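Local coordinates for uncharacterized protein (Acinetobacter baumannii, PDB 4L3U), which is of unknown function but belongs to the DUF4844 family and folds as a compact, all-helical single-chain protein, at residues 54-65 against 77-88. Numbering follows the deposited sequence.
Sequences KVADTAQAFIAL and LLQVLANGISQI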
loop_
_atom_site.group_PDB
_atom_site.type_symbol
_atom_site.label_atom_id
_atom_site.label_comp_id
_atom_site.label_asym_id
_atom_site.label_seq_id
_atom_site.Cartn_x
_atom_site.Cartn_y
_atom_site.Cartn_z
ATOM N N LYS A 54 6.437 -2.386 5.964
ATOM C CA LYS A 54 5.267 -3.104 5.464
ATOM C C LYS A 54 4.974 -2.735 4.010
ATOM O O LYS A 54 4.575 -3.578 3.209
ATOM C CB LYS A 54 4.047 -2.786 6.328
ATOM C CG LYS A 54 4.155 -3.254 7.774
ATOM C CD LYS A 54 3.777 -4.721 7.932
ATOM C CE LYS A 54 3.655 -5.113 9.403
ATOM N NZ LYS A 54 3.147 -6.504 9.583
ATOM N N VAL A 55 5.176 -1.464 3.673
ATOM C CA VAL A 55 4.989 -0.992 2.305
ATOM C C VAL A 55 6.077 -1.583 1.429
ATOM O O VAL A 55 5.822 -2.000 0.303
ATOM C CB VAL A 55 5.032 0.563 2.220
ATOM C CG1 VAL A 55 5.032 1.044 0.769
ATOM C CG2 VAL A 55 3.860 1.167 2.967
ATOM N N ALA A 56 7.295 -1.607 1.954
ATOM C CA ALA A 56 8.421 -2.166 1.232
ATOM C C ALA A 56 8.181 -3.645 0.964
ATOM O O ALA A 56 8.536 -4.149 -0.098
ATOM C CB ALA A 56 9.703 -1.966 2.020
ATOM N N ASP A 57 7.567 -4.334 1.921
ATOM C CA ASP A 57 7.293 -5.762 1.778
ATOM C C ASP A 57 6.341 -6.028 0.613
ATOM O O ASP A 57 6.550 -6.955 -0.165
ATOM C CB ASP A 57 6.703 -6.350 3.067
ATOM C CG ASP A 57 7.669 -6.296 4.240
ATOM O OD1 ASP A 57 8.893 -6.252 4.013
ATOM O OD2 ASP A 57 7.200 -6.307 5.397
ATOM N N THR A 58 5.296 -5.215 0.495
ATOM C CA THR A 58 4.331 -5.364 -0.586
ATOM C C THR A 58 4.958 -5.015 -1.930
ATOM O O THR A 58 4.695 -5.670 -2.933
ATOM C CB THR A 58 3.106 -4.475 -0.356
ATOM O OG1 THR A 58 2.523 -4.788 0.913
ATOM C CG2 THR A 58 2.072 -4.690 -1.452
ATOM N N ALA A 59 5.783 -3.975 -1.943
ATOM C CA ALA A 59 6.525 -3.601 -3.137
ATOM C C ALA A 59 7.405 -4.761 -3.600
ATOM O O ALA A 59 7.484 -5.054 -4.791
ATOM C CB ALA A 59 7.377 -2.374 -2.859
ATOM N N GLN A 60 8.058 -5.425 -2.652
ATOM C CA GLN A 60 8.964 -6.517 -2.980
ATOM C C GLN A 60 8.198 -7.744 -3.459
ATOM O O GLN A 60 8.714 -8.542 -4.240
ATOM C CB GLN A 60 9.828 -6.879 -1.775
ATOM C CG GLN A 60 10.920 -7.872 -2.100
ATOM C CD GLN A 60 11.826 -7.388 -3.218
ATOM O OE1 GLN A 60 12.271 -6.238 -3.217
ATOM N NE2 GLN A 60 12.090 -8.260 -4.187
ATOM N N ALA A 61 6.968 -7.895 -2.980
ATOM C CA ALA A 61 6.098 -8.978 -3.421
ATOM C C ALA A 61 5.723 -8.809 -4.895
ATOM O O ALA A 61 5.751 -9.771 -5.667
ATOM C CB ALA A 61 4.847 -9.037 -2.551
ATOM N N PHE A 62 5.379 -7.582 -5.280
ATOM C CA PHE A 62 5.038 -7.275 -6.664
ATOM C C PHE A 62 6.229 -7.521 -7.590
ATOM O O PHE A 62 6.067 -8.006 -8.709
ATOM C CB PHE A 62 4.578 -5.818 -6.796
ATOM C CG PHE A 62 3.137 -5.587 -6.414
ATOM C CD1 PHE A 62 2.106 -6.069 -7.205
ATOM C CD2 PHE A 62 2.814 -4.858 -5.279
ATOM C CE1 PHE A 62 0.783 -5.842 -6.863
ATOM C CE2 PHE A 62 1.490 -4.630 -4.934
ATOM C CZ PHE A 62 0.477 -5.120 -5.727
ATOM N N ILE A 63 7.425 -7.180 -7.119
ATOM C CA ILE A 63 8.637 -7.369 -7.909
ATOM C C ILE A 63 8.842 -8.850 -8.200
ATOM O O ILE A 63 9.119 -9.233 -9.333
ATOM C CB ILE A 63 9.871 -6.768 -7.198
ATOM C CG1 ILE A 63 9.737 -5.243 -7.144
ATOM C CG2 ILE A 63 11.157 -7.142 -7.929
ATOM C CD1 ILE A 63 10.715 -4.549 -6.227
ATOM N N ALA A 64 8.679 -9.675 -7.171
ATOM C CA ALA A 64 8.827 -11.121 -7.300
ATOM C C ALA A 64 7.836 -11.680 -8.305
ATOM O O ALA A 64 8.126 -12.644 -9.010
ATOM C CB ALA A 64 8.628 -11.786 -5.949
ATOM N N LEU A 65 6.659 -11.071 -8.363
ATOM C CA LEU A 65 5.634 -11.493 -9.301
ATOM C C LEU A 65 6.064 -11.180 -10.728
ATOM O O LEU A 65 6.036 -12.052 -11.592
ATOM C CB LEU A 65 4.305 -10.811 -8.972
ATOM C CG LEU A 65 3.150 -11.051 -9.942
ATOM C CD1 LEU A 65 2.906 -12.537 -10.150
ATOM C CD2 LEU A 65 1.902 -10.367 -9.423
ATOM N N LEU A 77 -2.318 -9.428 -9.442
ATOM C CA LEU A 77 -1.919 -8.148 -8.884
ATOM C C LEU A 77 -2.798 -7.771 -7.695
ATOM O O LEU A 77 -2.323 -7.177 -6.732
ATOM C CB LEU A 77 -1.993 -7.066 -9.959
ATOM C CG LEU A 77 -1.043 -7.245 -11.143
ATOM C CD1 LEU A 77 -1.431 -6.291 -12.257
ATOM C CD2 LEU A 77 0.398 -7.028 -10.719
ATOM N N LEU A 78 -4.077 -8.127 -7.758
ATOM C CA LEU A 78 -5.016 -7.763 -6.703
ATOM C C LEU A 78 -4.767 -8.553 -5.427
ATOM O O LEU A 78 -4.909 -8.025 -4.330
ATOM C CB LEU A 78 -6.457 -7.981 -7.166
ATOM C CG LEU A 78 -7.554 -7.597 -6.163
ATOM C CD1 LEU A 78 -7.511 -6.111 -5.839
ATOM C CD2 LEU A 78 -8.925 -7.992 -6.693
ATOM N N GLN A 79 -4.402 -9.819 -5.563
ATOM C CA GLN A 79 -4.130 -10.635 -4.390
ATOM C C GLN A 79 -2.896 -10.145 -3.643
ATOM O O GLN A 79 -2.875 -10.136 -2.416
ATOM C CB GLN A 79 -3.955 -12.102 -4.772
ATOM C CG GLN A 79 -3.580 -12.977 -3.595
ATOM C CD GLN A 79 -3.698 -14.452 -3.900
ATOM O OE1 GLN A 79 -4.565 -14.874 -4.666
ATOM N NE2 GLN A 79 -2.825 -15.250 -3.302
ATOM N N VAL A 80 -1.866 -9.748 -4.383
ATOM C CA VAL A 80 -0.657 -9.206 -3.776
ATOM C C VAL A 80 -0.996 -7.926 -3.019
ATOM O O VAL A 80 -0.484 -7.680 -1.927
ATOM C CB VAL A 80 0.423 -8.914 -4.837
ATOM C CG1 VAL A 80 1.618 -8.187 -4.220
ATOM C CG2 VAL A 80 0.871 -10.205 -5.501
ATOM N N LEU A 81 -1.863 -7.113 -3.610
ATOM C CA LEU A 81 -2.323 -5.890 -2.969
ATOM C C LEU A 81 -3.083 -6.217 -1.680
ATOM O O LEU A 81 -2.782 -5.669 -0.618
ATOM C CB LEU A 81 -3.223 -5.107 -3.923
ATOM C CG LEU A 81 -3.626 -3.697 -3.485
ATOM C CD1 LEU A 81 -2.519 -2.707 -3.793
ATOM C CD2 LEU A 81 -4.924 -3.280 -4.155
ATOM N N ALA A 82 -4.051 -7.127 -1.785
ATOM C CA ALA A 82 -4.918 -7.500 -0.664
ATOM C C ALA A 82 -4.135 -8.129 0.484
ATOM O O ALA A 82 -4.401 -7.860 1.654
ATOM C CB ALA A 82 -6.012 -8.456 -1.142
ATOM N N ASN A 83 -3.177 -8.980 0.145
ATOM C CA ASN A 83 -2.343 -9.612 1.153
ATOM C C ASN A 83 -1.387 -8.623 1.790
ATOM O O ASN A 83 -1.077 -8.734 2.964
ATOM C CB ASN A 83 -1.562 -10.772 0.545
ATOM C CG ASN A 83 -2.452 -11.948 0.192
ATOM O OD1 ASN A 83 -3.519 -12.137 0.777
ATOM N ND2 ASN A 83 -2.015 -12.746 -0.774
ATOM N N GLY A 84 -0.920 -7.655 1.013
ATOM C CA GLY A 84 0.002 -6.659 1.521
ATOM C C GLY A 84 -0.653 -5.777 2.566
ATOM O O GLY A 84 -0.054 -5.475 3.598
ATOM N N ILE A 85 -1.893 -5.373 2.302
ATOM C CA ILE A 85 -2.616 -4.471 3.197
ATOM C C ILE A 85 -3.135 -5.193 4.439
ATOM O O ILE A 85 -3.212 -4.603 5.515
ATOM C CB ILE A 85 -3.795 -3.764 2.465
ATOM C CG1 ILE A 85 -4.359 -2.611 3.303
ATOM C CG2 ILE A 85 -4.899 -4.748 2.118
ATOM C CD1 ILE A 85 -3.464 -1.391 3.354
ATOM N N SER A 86 -3.488 -6.466 4.296
ATOM C CA SER A 86 -4.005 -7.226 5.426
ATOM C C SER A 86 -2.947 -7.417 6.519
ATOM O O SER A 86 -3.281 -7.777 7.642
ATOM C CB SER A 86 -4.544 -8.579 4.963
ATOM O OG SER A 86 -3.527 -9.343 4.348
ATOM N N GLN A 87 -1.680 -7.166 6.188
ATOM C CA GLN A 87 -0.578 -7.312 7.144
ATOM C C GLN A 87 -0.536 -6.184 8.163
ATOM O O GLN A 87 0.214 -6.239 9.138
ATOM C CB GLN A 87 0.767 -7.351 6.419
ATOM C CG GLN A 87 0.918 -8.501 5.461
ATOM C CD GLN A 87 0.715 -9.838 6.132
ATOM O OE1 GLN A 87 1.307 -10.118 7.169
ATOM N NE2 GLN A 87 -0.147 -10.664 5.553
ATOM N N ILE A 88 -1.339 -5.155 7.918
ATOM C CA ILE A 88 -1.368 -3.966 8.760
ATOM C C ILE A 88 -2.695 -3.887 9.513
ATOM O O ILE A 88 -3.754 -3.746 8.905
ATOM C CB ILE A 88 -1.194 -2.690 7.913
ATOM C CG1 ILE A 88 0.047 -2.802 7.021
ATOM C CG2 ILE A 88 -1.098 -1.464 8.810
ATOM C CD1 ILE A 88 0.200 -1.667 6.028
HETATM O O HOH W 1 2.806 -5.454 3.845
#
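Helices 45-68 and 74-86 pack as an antiparallel pair, their local axes 9.3 Å apart at closest approach and their directions 160° apart, and the backbones come nearest at Thr58 and Gly84. The pair forms a helical hairpin within this all-helical fold, and its central contact is a knob into a hole: Val80 fits among Thr58, Ala61, Phe62 and Leu65. With CG1 anti to the backbone N (chi1 173°), Val80 lays this methyl over the centre of the Phe62 ring, 3.4 Å from the centroid and almost on the ring normal, a CH-pi contact. The same methyl touches Ala61 CB, while CG2 turns to Leu65 CD2. At the ring edge, near its plane, Phe62 CE1 lies 3.4 Å from Leu77 O. Leu77 CD2 reaches both Phe62 CD1 and Leu65 CD2, its side chain crossing each at about a right angle. Phe62 also meets Phe108 and Leu23, which ties the hairpin to helices 95-112 and 14-27. Toward the other end, Gly84 brings its bare CA to 3.2 Å from Thr58 OG1. Here a water accepts from Thr58 OG1 and donates to Lys54 O and Gly84 O, bridging the two backbones. Beyond it, the bent Lys54 chain passes Ile88 with its CB, and Lys54 NZ donates to Gln87 O at 3.0 Å from above the carbonyl plane.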